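Local coordinates for protein lipocalin AI-4 (Rhodnius prolixus, PDB 5HA0) that binds leukotriene D4 inside a lipocalin barrel and, as a secreted triabin-family protein of a blood-feeding insect, probably sequesters this host mediator, at residues A[8-13]-A[109-114]; A[31-36]-A[124-129]; A[44-49]-A[56-61]. All coordinates share one frame; numbering follows the deposited sequence.

Contact 1 of 3, residues A[8-13]-A[109-114]; sequences TGCNAL and YRCGLY. With LTD ((5~{S},6~{R},7~{E},9~{E},11~{Z},14~{Z})-6-[(2~{R})-2-azanyl-3-(2-hydroxy-2-oxoethylamino)-3-oxidanylidene-propyl]sulfanyl-5-oxidanyl-icosa-7,9,11,14-tetraenoic acid), chain B.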
# COMPACT_ATOMS: atom_id res chain seq x y z
N THR A 8 -10.47 4.03 -13.23
CA THR A 8 -11.16 5.31 -13.21
C THR A 8 -11.71 5.56 -11.82
O THR A 8 -12.40 4.70 -11.26
CB THR A 8 -12.29 5.32 -14.21
OG1 THR A 8 -11.78 4.96 -15.50
CG2 THR A 8 -12.93 6.71 -14.28
N GLY A 9 -11.40 6.72 -11.26
CA GLY A 9 -11.83 7.03 -9.90
C GLY A 9 -10.69 6.92 -8.91
O GLY A 9 -10.77 7.49 -7.82
N CYS A 10 -9.64 6.20 -9.27
CA CYS A 10 -8.45 6.15 -8.43
C CYS A 10 -7.61 7.39 -8.64
O CYS A 10 -7.54 7.93 -9.75
CB CYS A 10 -7.64 4.89 -8.74
SG CYS A 10 -8.47 3.36 -8.23
N ASN A 11 -6.96 7.85 -7.58
CA ASN A 11 -6.21 9.10 -7.63
C ASN A 11 -4.77 8.84 -8.09
O ASN A 11 -4.01 8.16 -7.42
CB ASN A 11 -6.23 9.78 -6.24
CG ASN A 11 -5.80 11.24 -6.28
OD1 ASN A 11 -5.03 11.66 -7.15
ND2 ASN A 11 -6.30 12.02 -5.33
N ALA A 12 -4.40 9.39 -9.24
CA ALA A 12 -3.04 9.18 -9.75
C ALA A 12 -1.99 9.99 -8.99
O ALA A 12 -0.79 9.77 -9.16
CB ALA A 12 -2.97 9.49 -11.23
N LEU A 13 -2.45 10.92 -8.15
CA LEU A 13 -1.58 11.71 -7.28
C LEU A 13 -0.46 12.41 -8.04
O LEU A 13 0.67 12.53 -7.56
CB LEU A 13 -1.00 10.82 -6.17
CG LEU A 13 -2.06 10.31 -5.18
CD1 LEU A 13 -1.46 9.34 -4.19
CD2 LEU A 13 -2.69 11.48 -4.44
N TYR A 109 -0.36 4.92 -1.21
CA TYR A 109 -1.74 5.05 -1.62
C TYR A 109 -2.16 3.72 -2.23
O TYR A 109 -1.40 3.14 -3.00
CB TYR A 109 -1.89 6.19 -2.62
CG TYR A 109 -3.27 6.31 -3.22
CD1 TYR A 109 -4.33 6.85 -2.50
CD2 TYR A 109 -3.50 5.93 -4.55
CE1 TYR A 109 -5.58 6.97 -3.07
CE2 TYR A 109 -4.74 6.04 -5.12
CZ TYR A 109 -5.78 6.56 -4.38
OH TYR A 109 -7.03 6.69 -4.94
N ARG A 110 -3.36 3.25 -1.91
CA ARG A 110 -3.86 2.01 -2.48
C ARG A 110 -5.26 2.21 -3.00
O ARG A 110 -6.04 2.95 -2.40
CB ARG A 110 -3.82 0.90 -1.43
CG ARG A 110 -4.20 -0.46 -1.98
CD ARG A 110 -3.85 -1.58 -1.01
NE ARG A 110 -4.61 -1.50 0.24
CZ ARG A 110 -4.34 -2.22 1.32
NH1 ARG A 110 -3.32 -3.07 1.32
NH2 ARG A 110 -5.07 -2.09 2.41
N CYS A 111 -5.59 1.57 -4.11
CA CYS A 111 -6.92 1.72 -4.70
C CYS A 111 -7.27 0.50 -5.53
O CYS A 111 -6.39 -0.15 -6.10
CB CYS A 111 -6.97 2.98 -5.57
SG CYS A 111 -8.60 3.48 -6.20
N GLY A 112 -8.55 0.17 -5.59
CA GLY A 112 -8.99 -0.95 -6.40
C GLY A 112 -10.50 -1.01 -6.48
O GLY A 112 -11.19 -0.32 -5.72
N LEU A 113 -11.01 -1.81 -7.41
CA LEU A 113 -12.46 -1.97 -7.59
C LEU A 113 -13.01 -3.15 -6.79
O LEU A 113 -14.10 -3.06 -6.21
CB LEU A 113 -12.79 -2.15 -9.08
CG LEU A 113 -12.50 -0.92 -9.93
CD1 LEU A 113 -12.62 -1.24 -11.42
CD2 LEU A 113 -13.43 0.21 -9.54
N TYR A 114 -12.27 -4.25 -6.77
CA TYR A 114 -12.64 -5.42 -5.97
C TYR A 114 -14.04 -5.93 -6.30
O TYR A 114 -14.80 -6.29 -5.41
CB TYR A 114 -12.53 -5.09 -4.47
CG TYR A 114 -11.24 -4.38 -4.13
CD1 TYR A 114 -10.02 -5.00 -4.34
CD2 TYR A 114 -11.23 -3.08 -3.63
CE1 TYR A 114 -8.83 -4.36 -4.05
CE2 TYR A 114 -10.03 -2.43 -3.33
CZ TYR A 114 -8.83 -3.08 -3.55
OH TYR A 114 -7.63 -2.47 -3.29
O2 LTD B . -6.96 -0.07 0.32
C1 LTD B . -7.70 -0.13 1.32
O1 LTD B . -7.25 -0.27 2.48
C2 LTD B . -9.19 -0.01 1.12
C3 LTD B . -9.86 -1.35 1.35
C4 LTD B . -9.11 -2.48 0.66
C5 LTD B . -9.91 -3.78 0.75
O3 LTD B . -9.93 -4.25 2.10
C6 LTD B . -9.34 -4.86 -0.15
C7 LTD B . -7.93 -5.25 0.24
C8 LTD B . -6.89 -5.06 -0.58
C9 LTD B . -5.53 -5.46 -0.18
C10 LTD B . -4.49 -5.44 -1.01
C11 LTD B . -3.19 -5.89 -0.51
C12 LTD B . -2.04 -5.93 -1.20
C13 LTD B . -1.87 -5.48 -2.63
C14 LTD B . -1.78 -3.97 -2.71
C15 LTD B . -0.67 -3.27 -2.43
C16 LTD B . 0.63 -3.92 -2.01
C17 LTD B . 1.25 -3.15 -0.85
C18 LTD B . 2.68 -3.64 -0.60
C19 LTD B . 3.25 -3.11 0.70
C20 LTD B . 4.67 -3.60 0.89
O32 LTD B . -7.10 -10.05 3.28
C21 LTD B . -7.62 -9.41 2.34
O31 LTD B . -7.55 -8.17 2.25
CA3 LTD B . -8.36 -10.16 1.27
N3 LTD B . -8.96 -9.24 0.32
C22 LTD B . -10.03 -9.62 -0.38
O33 LTD B . -10.53 -10.73 -0.23
CA2 LTD B . -10.64 -8.67 -1.37
CB2 LTD B . -9.92 -7.33 -1.40
SG2 LTD B . -10.45 -6.29 -0.02
N2 LTD B . -12.06 -8.47 -1.02

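Contact 2 of 3, residues A[31-36]-A[124-129]; sequences WYLTHS and LLFNRQ. With LTD ((5~{S},6~{R},7~{E},9~{E},11~{Z},14~{Z})-6-[(2~{R})-2-azanyl-3-(2-hydroxy-2-oxoethylamino)-3-oxidanylidene-propyl]sulfanyl-5-oxidanyl-icosa-7,9,11,14-tetraenoic acid), chain B.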
# COMPACT_ATOMS: atom_id res chain seq x y z
N TRP A 31 7.36 -5.31 5.95
CA TRP A 31 6.69 -4.03 6.23
C TRP A 31 5.43 -4.30 7.02
O TRP A 31 4.58 -5.08 6.59
CB TRP A 31 6.29 -3.30 4.94
CG TRP A 31 7.39 -2.60 4.17
CD1 TRP A 31 7.94 -2.99 2.97
CD2 TRP A 31 8.03 -1.36 4.52
NE1 TRP A 31 8.89 -2.08 2.57
CE2 TRP A 31 8.97 -1.08 3.50
CE3 TRP A 31 7.92 -0.48 5.59
CZ2 TRP A 31 9.78 0.06 3.52
CZ3 TRP A 31 8.72 0.65 5.62
CH2 TRP A 31 9.64 0.92 4.58
N TYR A 32 5.28 -3.65 8.18
CA TYR A 32 4.06 -3.77 8.96
C TYR A 32 3.09 -2.64 8.65
O TYR A 32 3.48 -1.48 8.63
CB TYR A 32 4.37 -3.75 10.46
CG TYR A 32 5.21 -4.93 10.92
CD1 TYR A 32 6.60 -4.91 10.79
CD2 TYR A 32 4.62 -6.06 11.46
CE1 TYR A 32 7.37 -5.98 11.20
CE2 TYR A 32 5.37 -7.14 11.88
CZ TYR A 32 6.75 -7.09 11.75
OH TYR A 32 7.51 -8.17 12.15
N LEU A 33 1.83 -2.97 8.40
CA LEU A 33 0.83 -1.94 8.15
C LEU A 33 0.30 -1.43 9.48
O LEU A 33 -0.56 -2.06 10.09
CB LEU A 33 -0.30 -2.51 7.29
CG LEU A 33 -1.47 -1.58 6.94
CD1 LEU A 33 -0.98 -0.23 6.43
CD2 LEU A 33 -2.38 -2.23 5.91
N THR A 34 0.81 -0.29 9.93
CA THR A 34 0.53 0.14 11.29
C THR A 34 -0.61 1.16 11.39
O THR A 34 -1.24 1.26 12.44
CB THR A 34 1.79 0.73 11.98
OG1 THR A 34 2.28 1.86 11.24
CG2 THR A 34 2.90 -0.33 12.10
N HIS A 35 -0.83 1.96 10.34
CA HIS A 35 -1.87 2.99 10.35
C HIS A 35 -2.50 3.13 8.98
O HIS A 35 -1.86 2.82 7.98
CB HIS A 35 -1.32 4.37 10.74
CG HIS A 35 -0.65 4.42 12.08
ND1 HIS A 35 0.56 3.81 12.33
CD2 HIS A 35 -0.99 5.07 13.21
CE1 HIS A 35 0.91 4.04 13.58
NE2 HIS A 35 -0.01 4.80 14.14
N SER A 36 -3.73 3.63 8.93
CA SER A 36 -4.34 3.92 7.64
C SER A 36 -5.39 5.01 7.81
O SER A 36 -5.91 5.23 8.91
CB SER A 36 -4.97 2.66 7.03
OG SER A 36 -5.93 2.11 7.90
N LEU A 124 -1.97 4.49 3.44
CA LEU A 124 -1.44 3.47 4.33
C LEU A 124 -0.08 3.86 4.86
O LEU A 124 0.78 4.29 4.10
CB LEU A 124 -1.31 2.14 3.59
CG LEU A 124 -2.53 1.64 2.81
CD1 LEU A 124 -2.15 0.38 2.03
CD2 LEU A 124 -3.68 1.34 3.73
N LEU A 125 0.13 3.70 6.16
CA LEU A 125 1.46 3.89 6.71
C LEU A 125 2.04 2.54 7.10
O LEU A 125 1.50 1.82 7.98
CB LEU A 125 1.43 4.82 7.93
CG LEU A 125 2.79 5.08 8.58
CD1 LEU A 125 3.71 5.82 7.61
CD2 LEU A 125 2.64 5.86 9.89
N PHE A 126 3.15 2.22 6.44
CA PHE A 126 3.93 1.03 6.75
C PHE A 126 5.16 1.37 7.56
O PHE A 126 5.76 2.44 7.39
CB PHE A 126 4.34 0.32 5.45
CG PHE A 126 3.20 -0.30 4.71
CD1 PHE A 126 2.44 0.45 3.82
CD2 PHE A 126 2.89 -1.63 4.89
CE1 PHE A 126 1.38 -0.12 3.14
CE2 PHE A 126 1.83 -2.21 4.21
CZ PHE A 126 1.09 -1.45 3.32
N ASN A 127 5.53 0.47 8.46
CA ASN A 127 6.69 0.64 9.32
C ASN A 127 7.55 -0.62 9.31
O ASN A 127 7.02 -1.73 9.24
CB ASN A 127 6.23 0.97 10.76
CG ASN A 127 6.22 2.45 11.03
OD1 ASN A 127 7.27 3.08 11.05
ND2 ASN A 127 5.03 3.02 11.27
N ARG A 128 8.86 -0.47 9.40
CA ARG A 128 9.72 -1.65 9.49
C ARG A 128 9.56 -2.38 10.83
O ARG A 128 9.85 -3.57 10.92
CB ARG A 128 11.18 -1.27 9.27
CG ARG A 128 11.50 -0.82 7.84
CD ARG A 128 11.19 -1.90 6.81
NE ARG A 128 11.75 -1.57 5.50
CZ ARG A 128 11.78 -2.39 4.45
NH1 ARG A 128 11.28 -3.62 4.55
NH2 ARG A 128 12.32 -2.00 3.31
N GLN A 129 9.15 -1.66 11.87
CA GLN A 129 8.90 -2.27 13.17
C GLN A 129 7.41 -2.28 13.47
O GLN A 129 6.72 -1.32 13.16
CB GLN A 129 9.63 -1.51 14.28
CG GLN A 129 11.14 -1.42 14.10
CD GLN A 129 11.77 -0.38 15.01
OE1 GLN A 129 12.18 0.70 14.56
NE2 GLN A 129 11.84 -0.69 16.30
O2 LTD B . -6.96 -0.07 0.32
C1 LTD B . -7.70 -0.13 1.32
O1 LTD B . -7.25 -0.27 2.48
C2 LTD B . -9.19 -0.01 1.12
C3 LTD B . -9.86 -1.35 1.35
C4 LTD B . -9.11 -2.48 0.66
C5 LTD B . -9.91 -3.78 0.75
O3 LTD B . -9.93 -4.25 2.10
C6 LTD B . -9.34 -4.86 -0.15
C7 LTD B . -7.93 -5.25 0.24
C8 LTD B . -6.89 -5.06 -0.58
C9 LTD B . -5.53 -5.46 -0.18
C10 LTD B . -4.49 -5.44 -1.01
C11 LTD B . -3.19 -5.89 -0.51
C12 LTD B . -2.04 -5.93 -1.20
C13 LTD B . -1.87 -5.48 -2.63
C14 LTD B . -1.78 -3.97 -2.71
C15 LTD B . -0.67 -3.27 -2.43
C16 LTD B . 0.63 -3.92 -2.01
C17 LTD B . 1.25 -3.15 -0.85
C18 LTD B . 2.68 -3.64 -0.60
C19 LTD B . 3.25 -3.11 0.70
C20 LTD B . 4.67 -3.60 0.89
O32 LTD B . -7.10 -10.05 3.28
C21 LTD B . -7.62 -9.41 2.34
O31 LTD B . -7.55 -8.17 2.25
CA3 LTD B . -8.36 -10.16 1.27
N3 LTD B . -8.96 -9.24 0.32
C22 LTD B . -10.03 -9.62 -0.38
O33 LTD B . -10.53 -10.73 -0.23
CA2 LTD B . -10.64 -8.67 -1.37
CB2 LTD B . -9.92 -7.33 -1.40
SG2 LTD B . -10.45 -6.29 -0.02
N2 LTD B . -12.06 -8.47 -1.02

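Contact 3 of 3, residues A[44-49]-A[56-61]; sequences RCEKYQ and LNFNGK. With LTD ((5~{S},6~{R},7~{E},9~{E},11~{Z},14~{Z})-6-[(2~{R})-2-azanyl-3-(2-hydroxy-2-oxoethylamino)-3-oxidanylidene-propyl]sulfanyl-5-oxidanyl-icosa-7,9,11,14-tetraenoic acid), chain B.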
# COMPACT_ATOMS: atom_id res chain seq x y z
N ARG A 44 -6.22 -5.19 12.90
CA ARG A 44 -5.32 -6.33 12.76
C ARG A 44 -3.91 -5.82 12.54
O ARG A 44 -3.71 -4.63 12.30
CB ARG A 44 -5.76 -7.22 11.59
CG ARG A 44 -7.11 -7.91 11.78
CD ARG A 44 -7.55 -8.59 10.49
NE ARG A 44 -7.81 -7.61 9.43
CZ ARG A 44 -7.03 -7.40 8.37
NH1 ARG A 44 -5.93 -8.12 8.19
NH2 ARG A 44 -7.36 -6.47 7.48
N CYS A 45 -2.94 -6.73 12.60
CA CYS A 45 -1.57 -6.38 12.25
C CYS A 45 -1.09 -7.21 11.07
O CYS A 45 -0.73 -8.38 11.23
CB CYS A 45 -0.64 -6.57 13.44
SG CYS A 45 1.05 -6.04 13.10
N GLU A 46 -1.11 -6.59 9.91
CA GLU A 46 -0.65 -7.24 8.68
C GLU A 46 0.84 -7.02 8.48
O GLU A 46 1.31 -5.88 8.45
CB GLU A 46 -1.41 -6.70 7.47
CG GLU A 46 -2.89 -7.02 7.50
CD GLU A 46 -3.62 -6.59 6.23
OE1 GLU A 46 -3.10 -5.72 5.51
OE2 GLU A 46 -4.72 -7.13 6.00
N LYS A 47 1.57 -8.12 8.36
CA LYS A 47 2.99 -8.09 8.04
C LYS A 47 3.14 -8.47 6.57
O LYS A 47 2.81 -9.60 6.17
CB LYS A 47 3.79 -9.04 8.93
CG LYS A 47 5.27 -9.12 8.56
CD LYS A 47 6.07 -9.89 9.60
CE LYS A 47 5.59 -11.31 9.74
NZ LYS A 47 6.05 -12.18 8.63
N TYR A 48 3.63 -7.52 5.78
CA TYR A 48 3.86 -7.73 4.36
C TYR A 48 5.27 -8.21 4.14
O TYR A 48 6.23 -7.50 4.43
CB TYR A 48 3.59 -6.44 3.58
CG TYR A 48 2.12 -6.13 3.45
CD1 TYR A 48 1.38 -5.72 4.55
CD2 TYR A 48 1.47 -6.24 2.22
CE1 TYR A 48 0.02 -5.45 4.44
CE2 TYR A 48 0.11 -5.97 2.10
CZ TYR A 48 -0.61 -5.56 3.21
OH TYR A 48 -1.96 -5.30 3.10
N GLN A 49 5.40 -9.43 3.63
CA GLN A 49 6.69 -10.03 3.33
C GLN A 49 6.98 -9.87 1.85
O GLN A 49 6.16 -10.23 1.02
CB GLN A 49 6.68 -11.51 3.72
CG GLN A 49 6.42 -11.72 5.20
CD GLN A 49 6.53 -13.17 5.62
OE1 GLN A 49 5.58 -13.73 6.16
NE2 GLN A 49 7.68 -13.78 5.37
N LEU A 56 4.76 -10.66 -3.10
CA LEU A 56 4.59 -10.39 -1.68
C LEU A 56 3.59 -11.35 -1.05
O LEU A 56 2.77 -11.96 -1.73
CB LEU A 56 4.19 -8.93 -1.45
CG LEU A 56 2.90 -8.33 -2.00
CD1 LEU A 56 1.73 -8.61 -1.08
CD2 LEU A 56 3.07 -6.84 -2.19
N ASN A 57 3.72 -11.51 0.26
CA ASN A 57 2.85 -12.36 1.05
C ASN A 57 2.42 -11.55 2.26
O ASN A 57 3.23 -10.85 2.84
CB ASN A 57 3.57 -13.63 1.52
CG ASN A 57 3.96 -14.55 0.39
OD1 ASN A 57 3.59 -14.34 -0.77
ND2 ASN A 57 4.72 -15.59 0.72
N PHE A 58 1.15 -11.62 2.64
CA PHE A 58 0.77 -11.02 3.92
C PHE A 58 -0.35 -11.79 4.57
O PHE A 58 -1.05 -12.56 3.91
CB PHE A 58 0.40 -9.53 3.76
CG PHE A 58 -0.89 -9.27 3.00
CD1 PHE A 58 -0.90 -9.21 1.62
CD2 PHE A 58 -2.08 -9.04 3.69
CE1 PHE A 58 -2.08 -8.95 0.92
CE2 PHE A 58 -3.26 -8.78 3.01
CZ PHE A 58 -3.26 -8.74 1.62
N ASN A 59 -0.49 -11.64 5.89
CA ASN A 59 -1.58 -12.28 6.63
C ASN A 59 -2.82 -11.41 6.54
O ASN A 59 -2.91 -10.38 7.22
CB ASN A 59 -1.19 -12.54 8.09
CG ASN A 59 -0.70 -11.29 8.79
OD1 ASN A 59 0.17 -10.59 8.29
ND2 ASN A 59 -1.27 -10.99 9.96
N GLY A 60 -3.76 -11.81 5.71
CA GLY A 60 -4.92 -10.99 5.43
C GLY A 60 -6.08 -11.27 6.36
O GLY A 60 -5.91 -11.92 7.39
N LYS A 61 -7.25 -10.77 5.99
CA LYS A 61 -8.44 -10.86 6.84
C LYS A 61 -8.82 -12.29 7.17
O LYS A 61 -9.11 -12.62 8.32
CB LYS A 61 -9.62 -10.18 6.15
CG LYS A 61 -9.29 -8.84 5.53
CD LYS A 61 -10.48 -8.28 4.79
CE LYS A 61 -10.13 -6.97 4.13
NZ LYS A 61 -11.31 -6.34 3.47
O2 LTD B . -6.96 -0.07 0.32
C1 LTD B . -7.70 -0.13 1.32
O1 LTD B . -7.25 -0.27 2.48
C2 LTD B . -9.19 -0.01 1.12
C3 LTD B . -9.86 -1.35 1.35
C4 LTD B . -9.11 -2.48 0.66
C5 LTD B . -9.91 -3.78 0.75
O3 LTD B . -9.93 -4.25 2.10
C6 LTD B . -9.34 -4.86 -0.15
C7 LTD B . -7.93 -5.25 0.24
C8 LTD B . -6.89 -5.06 -0.58
C9 LTD B . -5.53 -5.46 -0.18
C10 LTD B . -4.49 -5.44 -1.01
C11 LTD B . -3.19 -5.89 -0.51
C12 LTD B . -2.04 -5.93 -1.20
C13 LTD B . -1.87 -5.48 -2.63
C14 LTD B . -1.78 -3.97 -2.71
C15 LTD B . -0.67 -3.27 -2.43
C16 LTD B . 0.63 -3.92 -2.01
C17 LTD B . 1.25 -3.15 -0.85
C18 LTD B . 2.68 -3.64 -0.60
C19 LTD B . 3.25 -3.11 0.70
C20 LTD B . 4.67 -3.60 0.89
O32 LTD B . -7.10 -10.05 3.28
C21 LTD B . -7.62 -9.41 2.34
O31 LTD B . -7.55 -8.17 2.25
CA3 LTD B . -8.36 -10.16 1.27
N3 LTD B . -8.96 -9.24 0.32
C22 LTD B . -10.03 -9.62 -0.38
O33 LTD B . -10.53 -10.73 -0.23
CA2 LTD B . -10.64 -8.67 -1.37
CB2 LTD B . -9.92 -7.33 -1.40
SG2 LTD B . -10.45 -6.29 -0.02
N2 LTD B . -12.06 -8.47 -1.02
O HOH W 1 -4.41 -10.01 9.58

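Contact 1 of 3, residues A[8-13]-A[109-114]
A disulfide and a phenol hydroxyl together tie an irregular N-terminal segment to a barrel strand: C10 SG bonds to C111 SG, and N11 donates its backbone N-H to the side chain of Y109. Residues 8-13, which form neither helix nor strand, lie near the N-terminus of this lipocalin and run against strand 105-112 of the calycin barrel. The disulfide has a chi3 of -81°, near the relaxed value for a left-handed bridge, and thus gives no sign of a strained link. The bond from N11 N to Y109 OH is 2.9 Å long and almost straight, 168° at the hydrogen. The same hydroxyl is hydrogen-bonded to D121 on the adjoining strand, so two partners fix the end of the phenol. At the root of the Y109 side chain, L13 CD1 packs 3.5 Å from Y109 CB; L13 also touches V98 and F123. The arm itself is folded by an Asx turn, in which N11 OD1 accepts from L13 N at 2.9 Å. Along the strand, side chains alternate: Y109 and C111 point to the arm, whereas R110 sets off away from residues 8-13, and its guanidinium ends at the ligand. With CG anti to the backbone N (chi1 -174°) and a bend at chi3, R110 brings this group to the C1 carboxylate of leukotriene D4. LTD O2 lies in the guanidinium plane, while LTD C9 covers one face of the group. The resulting two-pronged grip uses R110 NE to LTD O2, 2.8 Å, and R110 NH2 to LTD O1, also 2.8 Å.

Contact 2 of 3, residues A[31-36]-A[124-129]
A classic beta bulge marks this antiparallel pairing of strands 30-36 and 120-127 in the lipocalin barrel, with T34 and H35 together facing L125. The register gives the evidence: L33 pairs with F126, but H35, two residues on, pairs with L125. L125 O takes T34 N at 3.0 Å and, more weakly, H35 N at 3.3 Å; L125 N returns a bond to H35 O. Beside the bulge, N127 ND2 donates to T34 OG1 at 3.0 Å, the hydroxyl lying in the amide plane, only 2° out of it. T34 OG1 also shares a hydrogen bond with H35 ND1, and N127 ND2 has a second partner in E133 O, so a polar chain runs over the bulge. On the pocket side the contact is apolar. L33 CD1 sits over one face of the F126 ring, 4.0 Å from its centroid, and LTD C19 of the leukotriene tail covers the opposite face. Near the tail end, LTD C20 comes 3.9 Å from W31 CD1. Past the strand end, R128, bent at chi2 (-60°), folds back so that its guanidinium lies flat on the W31 indole, planes 18° apart; NH1 is hydrogen-bonded to T28 O and D30 O, and NE to Y102 O. In this cation-pi stack, R128 CZ is 3.7 Å from the centroid of the W31 six-membered ring, and R128 NE comes within 3.2 Å of W31 CZ2.

Contact 3 of 3, residues A[44-49]-A[56-61]
N59 uses both ends of its side-chain amide to bind the backbone of residues 45-47: ND2 donates to C45 O at 3.0 Å, and OD1 accepts from K47 N at 2.8 Å, with the donor in the carbonyl plane. CG stands between the backbone N and the carbonyl carbon (chi1 54°), which turns the amide across this beta hairpin. Farther along, the backbones pair directly as Q49 and N57 form a hydrogen-bonded antiparallel pair: Q49 N donates to N57 O at 2.7 Å, and N57 N returns a bond to Q49 O.

Both carboxylate oxygens of E46 are engaged. OE2 takes the salt bridge from R44 NH1 at 2.7 Å, in the guanidinium plane, on the anti side and somewhat out of the carboxylate plane, plus a weak bond from R44 NH2; OE1 accepts Y48 OH at 2.7 Å on the syn side but well out of that plane. The Y48 hydroxyl, having given its proton to E46, receives R110 NH1. R44 NH1 also donates to a water that in turn donates to N59 O, so the carbonyl is satisfied across the contact through solvent. K61 serves the ligand twice: its backbone N donates to LTD O32 at 2.8 Å, and NZ is hydrogen-bonded to LTD O3.

Alongside E46, the rings of Y48 and F58 make an offset stack, centroids 4.3 Å apart and planes at 14°. F58 CB lies over the centre of the Y48 ring, and F58 CZ meets LTD C11 on the pocket wall. The hairpin is extended on both flanks: E46 and Y48 bond through their backbones to L33 and W31 of strand 30-36, F58 and L56 to V65 and C67 of strand 63-71, while C45 is disulfide-bonded to C155.

All three contacts belong to one curled antiparallel sheet and touch the same leukotriene, but at different places. Contacts 1 and 2 are buried; contact 3 is only partly so, and its outward side is the more polar. Contact 1 fastens an irregular arm covalently to the outside of the barrel, whereas contacts 2 and 3 are strand pairings sharing a seam between strands 30-36 and 46-51, their centres about 10 Å apart. Ligand chemistry divides likewise: contact 1 supplies a charge for the C1 carboxylate, contact 2 apolar rings for the tail end, contact 3 both lysine donors and aromatic surface. R110 links the set, packing on L124 of contact 2 and hydrogen-bonded to the Y48 hydroxyl of contact 3.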